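Side-chain contacts in AAA ATPase, central region (Enterococcus faecium, PDB 2R9G), which probably acts as an MgsA (RarA)-type AAA+ ATPase in maintaining DNA replication, the present C-terminal fragment forming a four-chain assembly: residues Y15-A20 and A38-A43; K23-S28 and E59-G64; R51-I56 and V96-S101; Y108-A113 and Q171-K176; D128-S133 and V145-P150. One frame throughout, in Å; residues are numbered along the deposited sequence. Where two conformers were deposited one is given.

In the fold
The five contacts run from a compact helical bundle to an extended arm. Interactions 2 and 3, with centres about 6 Å apart, share helix 46-61 and one apolar core, where Ile-25 meets Ile-56 and Leu-98. Interaction 1 lies further back on helix 14-26, its centre about 14 Å from that of interaction 3, which it touches where Ile-18 packs on Arg-52 near a bound acetate. Interaction 4 joins interaction 2 through Leu-63 against Tyr-173. Interaction 5 stands apart, its centre about 50 Å from that of interaction 1, yet between subunits Arg-131 of one copy meets Asp-16 of another, and Tyr-147 likewise links interaction 5 to Arg-26 of interaction 2.

Interaction 1 of 5, residues Y15-A20 and A38-A43; sequences YDVISA and ARLVEA
Val-17 and Leu-40 form the heart of an alpha-helical hairpin, in which helix 14-26 and the next helix, 30-43, run roughly antiparallel, the N-to-C directions of the short segments 144° apart and their axes 10.2 Å apart. The two side chains slide past each other in opposite directions. In Val-17 the CG1 branch is set opposite the backbone nitrogen (chi1 -175°), and this methyl lies 3.8 Å from Leu-40 CD2. The same methyl rests on the aliphatic base of Arg-39, with Val-17 CG1 3.9 Å from Arg-39 CB, so one methyl touches two successive residues of the partner helix.

Arg-39 contributes carbon here and charge elsewhere. Its chain bends at chi3 (82°), and the guanidinium is held by Asp-8 and Asp-12 through salt bridges and by His-35 through a hydrogen bond. Elsewhere on helix 14-26, Asp-16 meets Arg-131 and Arg-143 of the second subunit, so the hairpin joins an interior packing surface to an intersubunit one. Ile-18 closes the apolar patch beside helix 46-61, crossing Leu-40 at about a right angle with Ile-18 CD1 3.8 Å from Leu-40 CD1.

Interaction 2 of 5, residues K23-S28 and E59-G64; sequences KSIRGS and EDIGLG
Two first torsions aim Arg-26 and Asp-60 at each other: CG of Arg-26 stands opposite its backbone nitrogen (chi1 180°), while CG of Asp-60 lies beside its own. A bend at chi3 of Arg-26 then brings the guanidinium edge to the carboxylate. Arg-26 NE gives Asp-60 OD1 a hydrogen bond of 2.9 Å, in the guanidinium plane but well above the carboxylate plane, the two planes being 78° apart. Glu-59, extended beyond CG, reaches the same edge with a weak bond, Arg-26 NH1 to Glu-59 OE2 at 3.0 Å.

The buried charges have further partners: Arg-26 NH2 bonds to Tyr-147 OH of the second subunit, Asp-60 OD1 to His-151 of that subunit, and Asp-60 OD2 to Gln-22. Beside the charges, Ile-25 CG2 meets Ile-61 CD1 at 4.3 Å, a loose apolar touch. Together these groups make a salt-bridge network between two helix C-termini, one closing in a Schellman motif at Ser-28, the other in a pi-type turn before Gly-62.

Interaction 3 of 5, residues R51-I56 and V96-S101; sequences RRLMVI and VDLCLS. With ACT (acetate ion), chain R.
Leu-98 carries most of this contact, and its CD1 methyl does nearly all the touching, 3.9 Å from Leu-53 CD1. CG of Leu-98 lies beside the backbone nitrogen (chi1 -72°), which points the chain across at helix 46-61. Leu-53 meets it with torsions away from the usual staggered values, and its CD1 branch is the one that arrives. Ile-56, one turn further on, is a looser neighbour, with Ile-56 CG2 4.5 Å from Leu-98 CD1.

The looser, partly exposed side is at Arg-51 and Arg-52. There Arg-51 receives an acetate ion, probably from the crystallisation liquor, at the edge of its guanidinium and near its plane. Arg-51 NH2 donates to acetate O at 2.7 Å with an angle of 162°, and Arg-51 NE to acetate OXT at 3.2 Å; NE also makes a weak bond to O. In the conformer given, Arg-52 lies beside the anion and meets Glu-86 of the third subunit.

The apolar side is closed in by other helices: Thr-72 of helix 66-82 touches both leucines, Phe-21 of helix 14-26 covers Leu-53, and Ile-25 of that helix packs on Ile-56 and Leu-98.

Interaction 4 of 5, residues Y108-A113 and Q171-K176; sequences YMALDA and QYYQPK
Ala-110 and Tyr-172 come close, CA to CA 4.5 Å, where a largely extended loop segment lies against helix 106-119. This is a helix-loop packing in which the helix presents two alanines, consistent with the close approach. Tyr-172 itself is kinked (psi -38°) between more extended neighbours, and the near approach includes a CA-H...O contact, Ala-110 CA to Tyr-172 O at 3.4 Å.

Ala-110 and Ala-113, one turn apart, offer one face of the helix to the loop. CB of Tyr-172 sits 3.3 Å from Ala-110 O, and the ring then runs along the helix toward its C-terminal part. There Ala-113 CB touches Tyr-172 CD1 at 3.7 Å, and the ring's hydroxyl bonds to Asp-117 further along the same helix. Tyr-173 goes another way: Ala-110 CB lies at the edge of its ring, 4.1 Å from Tyr-173 CB, while its hydroxyl reaches Glu-182 of helix 180-195.

The loop thereby bridges two helices, and the backbone nitrogens of both tyrosines bond to Asp-31 of the third subunit. The Tyr-173 ring has the loop itself on one face, where Pro-175 N stands 3.8 Å above the ring plane, over its centre.

Interaction 5 of 5, residues D128-S133 and V145-P150; sequences DHLRDS and VGYQYP
Two irregular segments of the long, helix-poor arm between helix 106-119 and helix 180-195 meet here, chiefly through His-129 and Tyr-147, whose CA atoms are 5.1 Å apart. The arm contacts a neighbouring copy of the protein, and this contact joins the two segments with its centre about 28 Å from the centre of the chain.

The closest meeting is between backbone and side chain, with His-129 O 3.3 Å from Tyr-147 CB. With CG of Tyr-147 opposite the backbone nitrogen (chi1 173°), the ring comes near both that carbonyl and Leu-130. Leu-130 CD2 touches it more loosely, 4.4 Å from Tyr-147 CD1. His-129 CB lies 4.1 Å from Gly-146 C, against the backbone of a glycine with positive phi (69°).

The polar ends work elsewhere. His-129 NE2 bonds to Gln-161 O within the arm, and Tyr-147 OH bonds to Arg-26 of the third subunit. Within segment 128-133 a salt bridge with a weak hydrogen bond links Arg-131 NE to Asp-128 OD1 at 3.1 Å, while NH1 of Arg-131 meets Asp-12 and Asp-16 of the third subunit. One face of the Tyr-147 ring has its own segment over it, Tyr-149 N standing 3.9 Å above the plane, offset toward the rim.

Interaction 1 of 5, residues Y15-A20 and A38-A43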
# COMPACT_ATOMS: atom_id res chain seq x y z
N TYR C 15 -10.87 22.52 -18.07
CA TYR C 15 -9.43 22.33 -18.19
C TYR C 15 -8.59 23.40 -17.46
O TYR C 15 -7.43 23.16 -17.16
CB TYR C 15 -9.00 22.14 -19.65
CG TYR C 15 -9.50 23.18 -20.64
CD1 TYR C 15 -10.47 22.86 -21.58
CD2 TYR C 15 -8.98 24.48 -20.64
CE1 TYR C 15 -10.93 23.81 -22.50
CE2 TYR C 15 -9.42 25.43 -21.55
CZ TYR C 15 -10.40 25.10 -22.47
OH TYR C 15 -10.84 26.05 -23.37
N ASP C 16 -9.20 24.56 -17.19
CA ASP C 16 -8.56 25.61 -16.39
C ASP C 16 -8.64 25.34 -14.89
O ASP C 16 -7.74 25.74 -14.14
CB ASP C 16 -9.18 26.98 -16.69
CG ASP C 16 -8.69 27.57 -18.00
OD1 ASP C 16 -7.61 27.16 -18.50
OD2 ASP C 16 -9.39 28.44 -18.54
N VAL C 17 -9.73 24.71 -14.45
CA VAL C 17 -9.90 24.30 -13.05
C VAL C 17 -8.96 23.13 -12.77
O VAL C 17 -8.29 23.11 -11.74
CB VAL C 17 -11.38 23.93 -12.71
CG1 VAL C 17 -11.53 23.62 -11.23
CG2 VAL C 17 -12.32 25.06 -13.08
N ILE C 18 -8.89 22.21 -13.72
CA ILE C 18 -8.00 21.04 -13.69
C ILE C 18 -6.54 21.48 -13.61
O ILE C 18 -5.76 20.93 -12.82
CB ILE C 18 -8.27 20.11 -14.93
CG1 ILE C 18 -9.46 19.17 -14.68
CG2 ILE C 18 -7.04 19.33 -15.36
CD1 ILE C 18 -9.28 18.17 -13.55
N SER C 19 -6.18 22.48 -14.42
CA SER C 19 -4.84 23.06 -14.43
C SER C 19 -4.51 23.73 -13.08
O SER C 19 -3.45 23.46 -12.52
CB SER C 19 -4.70 24.07 -15.58
OG SER C 19 -3.44 24.72 -15.55
N ALA C 20 -5.42 24.55 -12.57
CA ALA C 20 -5.23 25.23 -11.28
C ALA C 20 -5.15 24.28 -10.09
O ALA C 20 -4.43 24.54 -9.13
CB ALA C 20 -6.31 26.26 -11.07
N ALA C 38 -13.05 21.13 -4.73
CA ALA C 38 -14.45 21.42 -4.47
C ALA C 38 -15.23 21.79 -5.73
O ALA C 38 -16.35 21.33 -5.92
CB ALA C 38 -14.57 22.51 -3.43
N ARG C 39 -14.63 22.62 -6.58
CA ARG C 39 -15.21 23.03 -7.85
C ARG C 39 -15.37 21.85 -8.80
O ARG C 39 -16.36 21.76 -9.52
CB ARG C 39 -14.35 24.09 -8.52
CG ARG C 39 -14.46 25.44 -7.87
CD ARG C 39 -13.48 26.41 -8.45
NE ARG C 39 -13.93 27.01 -9.70
CZ ARG C 39 -13.48 28.16 -10.17
NH1 ARG C 39 -12.58 28.87 -9.49
NH2 ARG C 39 -13.93 28.62 -11.33
N LEU C 40 -14.38 20.96 -8.78
CA LEU C 40 -14.40 19.75 -9.60
C LEU C 40 -15.44 18.75 -9.11
O LEU C 40 -16.14 18.14 -9.92
CB LEU C 40 -13.01 19.11 -9.64
CG LEU C 40 -11.96 19.88 -10.43
CD1 LEU C 40 -10.60 19.27 -10.17
CD2 LEU C 40 -12.27 19.93 -11.95
N VAL C 41 -15.54 18.59 -7.79
CA VAL C 41 -16.55 17.75 -7.15
C VAL C 41 -17.95 18.25 -7.52
O VAL C 41 -18.80 17.46 -7.92
CB VAL C 41 -16.35 17.68 -5.60
CG1 VAL C 41 -17.61 17.18 -4.88
CG2 VAL C 41 -15.17 16.79 -5.25
N GLU C 42 -18.16 19.56 -7.41
CA GLU C 42 -19.42 20.19 -7.82
C GLU C 42 -19.78 19.95 -9.29
O GLU C 42 -20.94 19.73 -9.61
CB GLU C 42 -19.40 21.70 -7.52
CG GLU C 42 -19.65 22.04 -6.07
CD GLU C 42 -21.01 21.55 -5.58
OE1 GLU C 42 -22.03 22.17 -5.94
OE2 GLU C 42 -21.04 20.56 -4.82
N ALA C 43 -18.78 19.97 -10.17
CA ALA C 43 -19.01 19.70 -11.59
C ALA C 43 -19.32 18.22 -11.83
O ALA C 43 -20.06 17.88 -12.75
CB ALA C 43 -17.83 20.17 -12.44

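Interaction 2 of 5, residues K23-S28 and E59-G64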
# COMPACT_ATOMS: atom_id res chain seq x y z
N LYS C 23 -1.59 22.69 -10.28
CA LYS C 23 -0.63 23.73 -9.93
C LYS C 23 -0.66 24.09 -8.44
O LYS C 23 0.39 24.35 -7.83
CB LYS C 23 -0.81 24.96 -10.82
CG LYS C 23 -0.42 24.71 -12.28
CD LYS C 23 -0.87 25.84 -13.20
CE LYS C 23 -0.21 25.74 -14.58
NZ LYS C 23 -0.75 24.60 -15.39
N SER C 24 -1.86 24.10 -7.84
CA SER C 24 -2.02 24.31 -6.39
C SER C 24 -1.37 23.22 -5.54
O SER C 24 -0.69 23.52 -4.57
CB SER C 24 -3.51 24.43 -6.00
OG SER C 24 -4.14 25.54 -6.60
N ILE C 25 -1.59 21.95 -5.91
CA ILE C 25 -1.00 20.83 -5.17
C ILE C 25 0.51 20.82 -5.32
O ILE C 25 1.23 20.79 -4.32
CB ILE C 25 -1.61 19.45 -5.55
CG1 ILE C 25 -3.12 19.43 -5.31
CG2 ILE C 25 -0.96 18.34 -4.74
CD1 ILE C 25 -3.83 18.14 -5.66
N ARG C 26 0.98 20.90 -6.57
CA ARG C 26 2.41 21.07 -6.90
C ARG C 26 3.03 22.23 -6.11
O ARG C 26 4.17 22.14 -5.64
CB ARG C 26 2.56 21.28 -8.41
CG ARG C 26 3.98 21.48 -8.94
CD ARG C 26 3.95 21.97 -10.39
NE ARG C 26 3.47 20.97 -11.35
CZ ARG C 26 2.83 21.24 -12.48
NH1 ARG C 26 2.45 20.26 -13.29
NH2 ARG C 26 2.55 22.50 -12.82
N GLY C 27 2.24 23.28 -5.92
CA GLY C 27 2.69 24.49 -5.23
C GLY C 27 2.50 24.55 -3.73
O GLY C 27 2.72 25.61 -3.13
N SER C 28 2.09 23.42 -3.15
CA SER C 28 1.95 23.23 -1.70
C SER C 28 0.88 24.09 -1.02
O SER C 28 0.97 24.37 0.17
CB SER C 28 3.31 23.34 -0.97
OG SER C 28 4.24 22.39 -1.46
N GLU C 59 3.71 12.77 -10.63
CA GLU C 59 4.49 13.78 -11.36
C GLU C 59 5.21 14.69 -10.38
O GLU C 59 6.42 14.87 -10.48
CB GLU C 59 3.59 14.61 -12.28
CG GLU C 59 4.35 15.55 -13.19
CD GLU C 59 3.44 16.43 -14.02
OE1 GLU C 59 2.45 15.93 -14.62
OE2 GLU C 59 3.72 17.65 -14.10
N ASP C 60 4.46 15.24 -9.44
CA ASP C 60 4.96 16.33 -8.62
C ASP C 60 5.45 15.92 -7.25
O ASP C 60 6.31 16.59 -6.67
CB ASP C 60 3.90 17.43 -8.53
CG ASP C 60 3.63 18.08 -9.89
OD1 ASP C 60 4.61 18.47 -10.56
OD2 ASP C 60 2.45 18.19 -10.30
N ILE C 61 4.93 14.81 -6.73
CA ILE C 61 5.36 14.32 -5.42
C ILE C 61 6.39 13.23 -5.68
O ILE C 61 7.55 13.38 -5.29
CB ILE C 61 4.17 13.92 -4.50
CG1 ILE C 61 3.54 15.18 -3.87
CG2 ILE C 61 4.59 12.97 -3.38
CD1 ILE C 61 2.62 16.01 -4.80
N GLY C 62 5.99 12.16 -6.36
CA GLY C 62 6.91 11.15 -6.89
C GLY C 62 7.81 10.52 -5.84
O GLY C 62 7.31 9.93 -4.88
N LEU C 63 9.12 10.69 -6.01
CA LEU C 63 10.12 10.16 -5.06
C LEU C 63 10.25 10.97 -3.78
O LEU C 63 10.91 10.54 -2.83
CB LEU C 63 11.48 10.04 -5.74
CG LEU C 63 11.59 9.14 -6.97
CD1 LEU C 63 12.96 9.28 -7.56
CD2 LEU C 63 11.29 7.67 -6.67
N GLY C 64 9.61 12.15 -3.76
CA GLY C 64 9.48 12.95 -2.56
C GLY C 64 8.76 12.20 -1.46
O GLY C 64 9.10 12.34 -0.28

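Interaction 3 of 5, residues R51-I56 and V96-S101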
# COMPACT_ATOMS: atom_id res chain seq x y z
N ARG C 51 -8.19 10.61 -12.16
CA ARG C 51 -7.10 10.52 -13.12
C ARG C 51 -6.07 11.60 -12.88
O ARG C 51 -4.87 11.31 -12.78
CB ARG C 51 -7.62 10.61 -14.56
CG ARG C 51 -8.00 9.28 -15.16
CD ARG C 51 -8.16 9.37 -16.67
NE ARG C 51 -9.20 10.32 -17.05
CZ ARG C 51 -10.50 10.04 -17.12
NH1 ARG C 51 -10.95 8.82 -16.83
NH2 ARG C 51 -11.36 10.98 -17.48
N ARG C 52 -6.54 12.84 -12.74
CA ARG C 52 -5.65 13.96 -12.46
C ARG C 52 -4.91 13.83 -11.14
O ARG C 52 -3.73 14.14 -11.06
CB ARG C 52 -6.41 15.28 -12.54
CG ARG C 52 -6.10 16.07 -13.80
CD ARG C 52 -6.93 15.66 -15.01
NE ARG C 52 -6.60 14.35 -15.58
CZ ARG C 52 -5.51 14.08 -16.30
NH1 ARG C 52 -4.61 15.01 -16.58
NH2 ARG C 52 -5.34 12.85 -16.77
N LEU C 53 -5.60 13.33 -10.11
CA LEU C 53 -4.95 13.11 -8.81
C LEU C 53 -3.79 12.11 -8.85
O LEU C 53 -2.77 12.35 -8.23
CB LEU C 53 -5.97 12.71 -7.74
CG LEU C 53 -5.70 13.24 -6.32
CD1 LEU C 53 -5.00 14.59 -6.35
CD2 LEU C 53 -7.00 13.38 -5.59
N MET C 54 -3.96 11.01 -9.60
CA MET C 54 -2.87 10.04 -9.78
C MET C 54 -1.68 10.63 -10.56
O MET C 54 -0.53 10.34 -10.22
CB MET C 54 -3.36 8.74 -10.45
CG MET C 54 -4.24 7.87 -9.55
SD MET C 54 -4.85 6.34 -10.28
CE MET C 54 -5.97 6.92 -11.54
N VAL C 55 -1.96 11.45 -11.57
CA VAL C 55 -0.91 12.16 -12.32
C VAL C 55 -0.11 13.08 -11.40
O VAL C 55 1.12 13.04 -11.40
CB VAL C 55 -1.47 12.98 -13.52
CG1 VAL C 55 -0.39 13.91 -14.12
CG2 VAL C 55 -1.99 12.06 -14.60
N ILE C 56 -0.82 13.88 -10.60
CA ILE C 56 -0.18 14.86 -9.70
C ILE C 56 0.76 14.18 -8.71
O ILE C 56 1.92 14.55 -8.61
CB ILE C 56 -1.23 15.74 -8.96
CG1 ILE C 56 -2.02 16.61 -9.94
CG2 ILE C 56 -0.54 16.64 -7.96
CD1 ILE C 56 -3.38 17.04 -9.41
N VAL C 96 -4.51 16.91 0.69
CA VAL C 96 -3.78 17.54 1.79
C VAL C 96 -2.39 16.91 1.97
O VAL C 96 -1.39 17.63 2.02
CB VAL C 96 -4.58 17.51 3.11
CG1 VAL C 96 -3.79 18.14 4.21
CG2 VAL C 96 -5.90 18.26 2.94
N ASP C 97 -2.36 15.58 2.01
CA ASP C 97 -1.13 14.79 2.09
C ASP C 97 -0.16 15.14 0.95
O ASP C 97 1.02 15.35 1.20
CB ASP C 97 -1.46 13.29 2.09
CG ASP C 97 -0.23 12.39 2.32
OD1 ASP C 97 0.85 12.88 2.74
OD2 ASP C 97 -0.35 11.17 2.09
N LEU C 98 -0.67 15.19 -0.28
CA LEU C 98 0.16 15.50 -1.45
C LEU C 98 0.71 16.93 -1.41
O LEU C 98 1.89 17.14 -1.67
CB LEU C 98 -0.60 15.27 -2.75
CG LEU C 98 -0.92 13.85 -3.22
CD1 LEU C 98 -1.63 13.92 -4.59
CD2 LEU C 98 0.32 12.95 -3.26
N CYS C 99 -0.16 17.89 -1.08
CA CYS C 99 0.23 19.31 -0.90
C CYS C 99 1.38 19.50 0.08
O CYS C 99 2.22 20.36 -0.12
CB CYS C 99 -0.95 20.16 -0.40
SG CYS C 99 -2.27 20.42 -1.59
N LEU C 100 1.40 18.70 1.15
CA LEU C 100 2.33 18.98 2.24
C LEU C 100 3.56 18.06 2.29
O LEU C 100 4.49 18.30 3.07
CB LEU C 100 1.57 19.03 3.58
CG LEU C 100 0.60 20.21 3.72
CD1 LEU C 100 -0.26 20.12 4.99
CD2 LEU C 100 1.33 21.56 3.65
N SER C 101 3.57 17.04 1.44
CA SER C 101 4.69 16.12 1.29
C SER C 101 5.81 16.75 0.46
O SER C 101 5.56 17.72 -0.25
CB SER C 101 4.23 14.83 0.61
OG SER C 101 3.45 14.06 1.52
C ACT R . -9.44 14.01 -17.70
O ACT R . -10.12 13.18 -18.34
OXT ACT R . -8.68 13.52 -16.85
CH3 ACT R . -9.51 15.50 -17.94

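Interaction 4 of 5, residues Y108-A113 and Q171-K176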
# COMPACT_ATOMS: atom_id res chain seq x y z
N TYR C 108 10.25 11.88 -13.41
CA TYR C 108 9.46 12.34 -14.55
C TYR C 108 10.36 13.05 -15.58
O TYR C 108 10.27 12.78 -16.79
CB TYR C 108 8.32 13.23 -14.03
CG TYR C 108 7.68 14.19 -15.02
CD1 TYR C 108 7.01 13.71 -16.15
CD2 TYR C 108 7.69 15.56 -14.78
CE1 TYR C 108 6.41 14.59 -17.04
CE2 TYR C 108 7.08 16.45 -15.66
CZ TYR C 108 6.44 15.95 -16.80
OH TYR C 108 5.83 16.81 -17.69
N MET C 109 11.22 13.93 -15.08
CA MET C 109 12.16 14.65 -15.93
C MET C 109 13.27 13.76 -16.51
O MET C 109 13.66 13.95 -17.66
CB MET C 109 12.73 15.87 -15.22
CG MET C 109 11.67 16.88 -14.78
SD MET C 109 11.21 18.16 -15.97
CE MET C 109 10.22 17.29 -17.17
N ALA C 110 13.72 12.78 -15.73
CA ALA C 110 14.75 11.84 -16.17
C ALA C 110 14.27 10.97 -17.34
O ALA C 110 15.01 10.77 -18.29
CB ALA C 110 15.21 10.96 -15.02
N LEU C 111 13.04 10.47 -17.25
CA LEU C 111 12.47 9.69 -18.34
C LEU C 111 12.22 10.55 -19.57
O LEU C 111 12.41 10.10 -20.70
CB LEU C 111 11.17 8.99 -17.91
CG LEU C 111 10.44 8.19 -19.00
CD1 LEU C 111 11.32 7.07 -19.57
CD2 LEU C 111 9.13 7.63 -18.50
N ASP C 112 11.80 11.80 -19.36
CA ASP C 112 11.59 12.71 -20.48
C ASP C 112 12.90 13.13 -21.17
O ASP C 112 12.92 13.36 -22.39
CB ASP C 112 10.73 13.92 -20.08
CG ASP C 112 9.23 13.63 -20.17
OD1 ASP C 112 8.84 12.53 -20.63
OD2 ASP C 112 8.43 14.51 -19.78
N ALA C 113 14.00 13.20 -20.41
CA ALA C 113 15.33 13.37 -20.99
C ALA C 113 15.73 12.13 -21.80
O ALA C 113 16.36 12.25 -22.86
CB ALA C 113 16.36 13.66 -19.92
N GLN C 171 23.40 10.88 -18.72
CA GLN C 171 22.95 10.99 -17.35
C GLN C 171 21.60 11.69 -17.34
O GLN C 171 21.51 12.90 -17.57
CB GLN C 171 23.97 11.75 -16.50
CG GLN C 171 23.60 11.86 -15.02
CD GLN C 171 24.69 12.48 -14.17
OE1 GLN C 171 25.88 12.43 -14.52
NE2 GLN C 171 24.30 13.04 -13.04
N TYR C 172 20.55 10.91 -17.10
CA TYR C 172 19.18 11.42 -17.10
C TYR C 172 18.70 11.81 -15.71
O TYR C 172 17.99 12.80 -15.55
CB TYR C 172 18.24 10.39 -17.70
CG TYR C 172 18.63 9.95 -19.09
CD1 TYR C 172 18.84 10.88 -20.10
CD2 TYR C 172 18.77 8.59 -19.39
CE1 TYR C 172 19.20 10.47 -21.38
CE2 TYR C 172 19.12 8.17 -20.67
CZ TYR C 172 19.33 9.12 -21.66
OH TYR C 172 19.68 8.72 -22.92
N TYR C 173 19.09 11.02 -14.71
CA TYR C 173 18.58 11.18 -13.37
C TYR C 173 19.48 12.05 -12.52
O TYR C 173 20.64 11.74 -12.28
CB TYR C 173 18.34 9.81 -12.72
CG TYR C 173 17.82 9.90 -11.30
CD1 TYR C 173 16.59 10.50 -11.02
CD2 TYR C 173 18.55 9.38 -10.23
CE1 TYR C 173 16.11 10.59 -9.73
CE2 TYR C 173 18.07 9.46 -8.92
CZ TYR C 173 16.85 10.07 -8.68
OH TYR C 173 16.36 10.17 -7.40
N GLN C 174 18.92 13.17 -12.08
CA GLN C 174 19.58 14.00 -11.09
C GLN C 174 18.72 14.00 -9.83
O GLN C 174 17.66 14.64 -9.78
CB GLN C 174 19.89 15.41 -11.60
CG GLN C 174 19.19 15.80 -12.90
CD GLN C 174 20.04 16.70 -13.79
OE1 GLN C 174 19.58 17.74 -14.26
NE2 GLN C 174 21.29 16.31 -14.03
N PRO C 175 19.17 13.24 -8.81
CA PRO C 175 18.45 13.06 -7.56
C PRO C 175 18.26 14.35 -6.79
O PRO C 175 19.07 15.27 -6.88
CB PRO C 175 19.34 12.11 -6.77
CG PRO C 175 20.67 12.22 -7.39
CD PRO C 175 20.44 12.49 -8.82
N LYS C 176 17.16 14.41 -6.04
CA LYS C 176 16.85 15.58 -5.24
C LYS C 176 16.86 15.20 -3.78
O LYS C 176 16.90 14.02 -3.44
CB LYS C 176 15.51 16.18 -5.68
CG LYS C 176 15.55 16.75 -7.09
CD LYS C 176 14.39 17.68 -7.34
CE LYS C 176 14.71 18.68 -8.45
NZ LYS C 176 13.79 19.85 -8.39

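Interaction 5 of 5, residues D128-S133 and V145-P150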
# COMPACT_ATOMS: atom_id res chain seq x y z
N ASP C 128 25.01 -6.77 -26.70
CA ASP C 128 24.79 -8.20 -26.94
C ASP C 128 24.63 -9.05 -25.68
O ASP C 128 23.87 -10.03 -25.69
CB ASP C 128 25.89 -8.76 -27.84
CG ASP C 128 25.82 -8.21 -29.26
OD1 ASP C 128 24.90 -8.60 -30.01
OD2 ASP C 128 26.67 -7.37 -29.62
N HIS C 129 25.30 -8.66 -24.61
CA HIS C 129 25.19 -9.37 -23.33
C HIS C 129 23.89 -9.07 -22.57
O HIS C 129 23.60 -9.73 -21.57
CB HIS C 129 26.41 -9.09 -22.44
CG HIS C 129 26.54 -7.66 -22.03
ND1 HIS C 129 27.08 -6.69 -22.85
CD2 HIS C 129 26.20 -7.03 -20.87
CE1 HIS C 129 27.08 -5.53 -22.21
NE2 HIS C 129 26.55 -5.71 -21.02
N LEU C 130 23.11 -8.10 -23.04
CA LEU C 130 21.82 -7.77 -22.43
C LEU C 130 20.63 -8.37 -23.16
O LEU C 130 19.50 -8.28 -22.69
CB LEU C 130 21.63 -6.26 -22.33
CG LEU C 130 22.59 -5.45 -21.47
CD1 LEU C 130 22.09 -4.04 -21.42
CD2 LEU C 130 22.76 -6.01 -20.06
N ARG C 131 20.91 -8.99 -24.31
CA ARG C 131 19.87 -9.58 -25.16
C ARG C 131 19.33 -10.87 -24.55
O ARG C 131 20.01 -11.52 -23.75
CB ARG C 131 20.41 -9.85 -26.56
CG ARG C 131 20.79 -8.59 -27.34
CD ARG C 131 21.29 -8.93 -28.74
NE ARG C 131 21.95 -7.78 -29.34
CZ ARG C 131 21.35 -6.89 -30.14
NH1 ARG C 131 20.06 -7.01 -30.43
NH2 ARG C 131 22.05 -5.88 -30.63
N ASP C 132 18.11 -11.23 -24.93
CA ASP C 132 17.44 -12.41 -24.41
C ASP C 132 18.15 -13.67 -24.90
O ASP C 132 18.23 -13.92 -26.10
CB ASP C 132 15.96 -12.42 -24.83
CG ASP C 132 15.11 -13.35 -23.97
OD1 ASP C 132 15.58 -13.82 -22.91
OD2 ASP C 132 13.94 -13.61 -24.36
N SER C 133 18.68 -14.44 -23.95
CA SER C 133 19.48 -15.64 -24.24
C SER C 133 18.64 -16.80 -24.76
O SER C 133 19.17 -17.70 -25.42
CB SER C 133 20.28 -16.07 -23.00
OG SER C 133 19.44 -16.31 -21.88
N VAL C 145 33.05 -12.62 -20.40
CA VAL C 145 32.26 -13.04 -19.24
C VAL C 145 30.76 -13.27 -19.54
O VAL C 145 30.09 -14.03 -18.84
CB VAL C 145 32.48 -12.06 -18.03
CG1 VAL C 145 31.89 -10.67 -18.31
CG2 VAL C 145 31.97 -12.64 -16.72
N GLY C 146 30.26 -12.63 -20.60
CA GLY C 146 28.83 -12.64 -20.90
C GLY C 146 28.08 -11.84 -19.85
O GLY C 146 28.67 -10.99 -19.16
N TYR C 147 26.78 -12.10 -19.72
CA TYR C 147 25.96 -11.39 -18.75
C TYR C 147 26.34 -11.78 -17.32
O TYR C 147 26.39 -12.97 -16.98
CB TYR C 147 24.46 -11.64 -18.99
CG TYR C 147 23.60 -11.06 -17.89
CD1 TYR C 147 23.56 -9.68 -17.68
CD2 TYR C 147 22.84 -11.88 -17.05
CE1 TYR C 147 22.80 -9.13 -16.66
CE2 TYR C 147 22.07 -11.33 -16.02
CZ TYR C 147 22.05 -9.96 -15.84
OH TYR C 147 21.30 -9.39 -14.84
N GLN C 148 26.60 -10.77 -16.49
CA GLN C 148 26.83 -10.99 -15.06
C GLN C 148 25.58 -10.67 -14.23
O GLN C 148 25.07 -9.55 -14.25
CB GLN C 148 28.01 -10.15 -14.56
CG GLN C 148 29.36 -10.57 -15.12
CD GLN C 148 30.44 -9.57 -14.77
OE1 GLN C 148 31.21 -9.77 -13.83
NE2 GLN C 148 30.50 -8.46 -15.52
N TYR C 149 25.10 -11.68 -13.52
CA TYR C 149 23.93 -11.62 -12.65
C TYR C 149 24.33 -11.01 -11.31
O TYR C 149 25.12 -11.61 -10.57
CB TYR C 149 23.45 -13.06 -12.45
CG TYR C 149 22.09 -13.28 -11.82
CD1 TYR C 149 20.93 -12.81 -12.42
CD2 TYR C 149 21.97 -14.04 -10.66
CE1 TYR C 149 19.68 -13.05 -11.85
CE2 TYR C 149 20.73 -14.29 -10.08
CZ TYR C 149 19.59 -13.79 -10.68
OH TYR C 149 18.37 -14.04 -10.10
N PRO C 150 23.82 -9.80 -11.00
CA PRO C 150 24.21 -9.02 -9.80
C PRO C 150 24.01 -9.72 -8.46
O PRO C 150 24.82 -9.54 -7.55
CB PRO C 150 23.31 -7.78 -9.88
CG PRO C 150 22.99 -7.65 -11.32
CD PRO C 150 22.87 -9.06 -11.84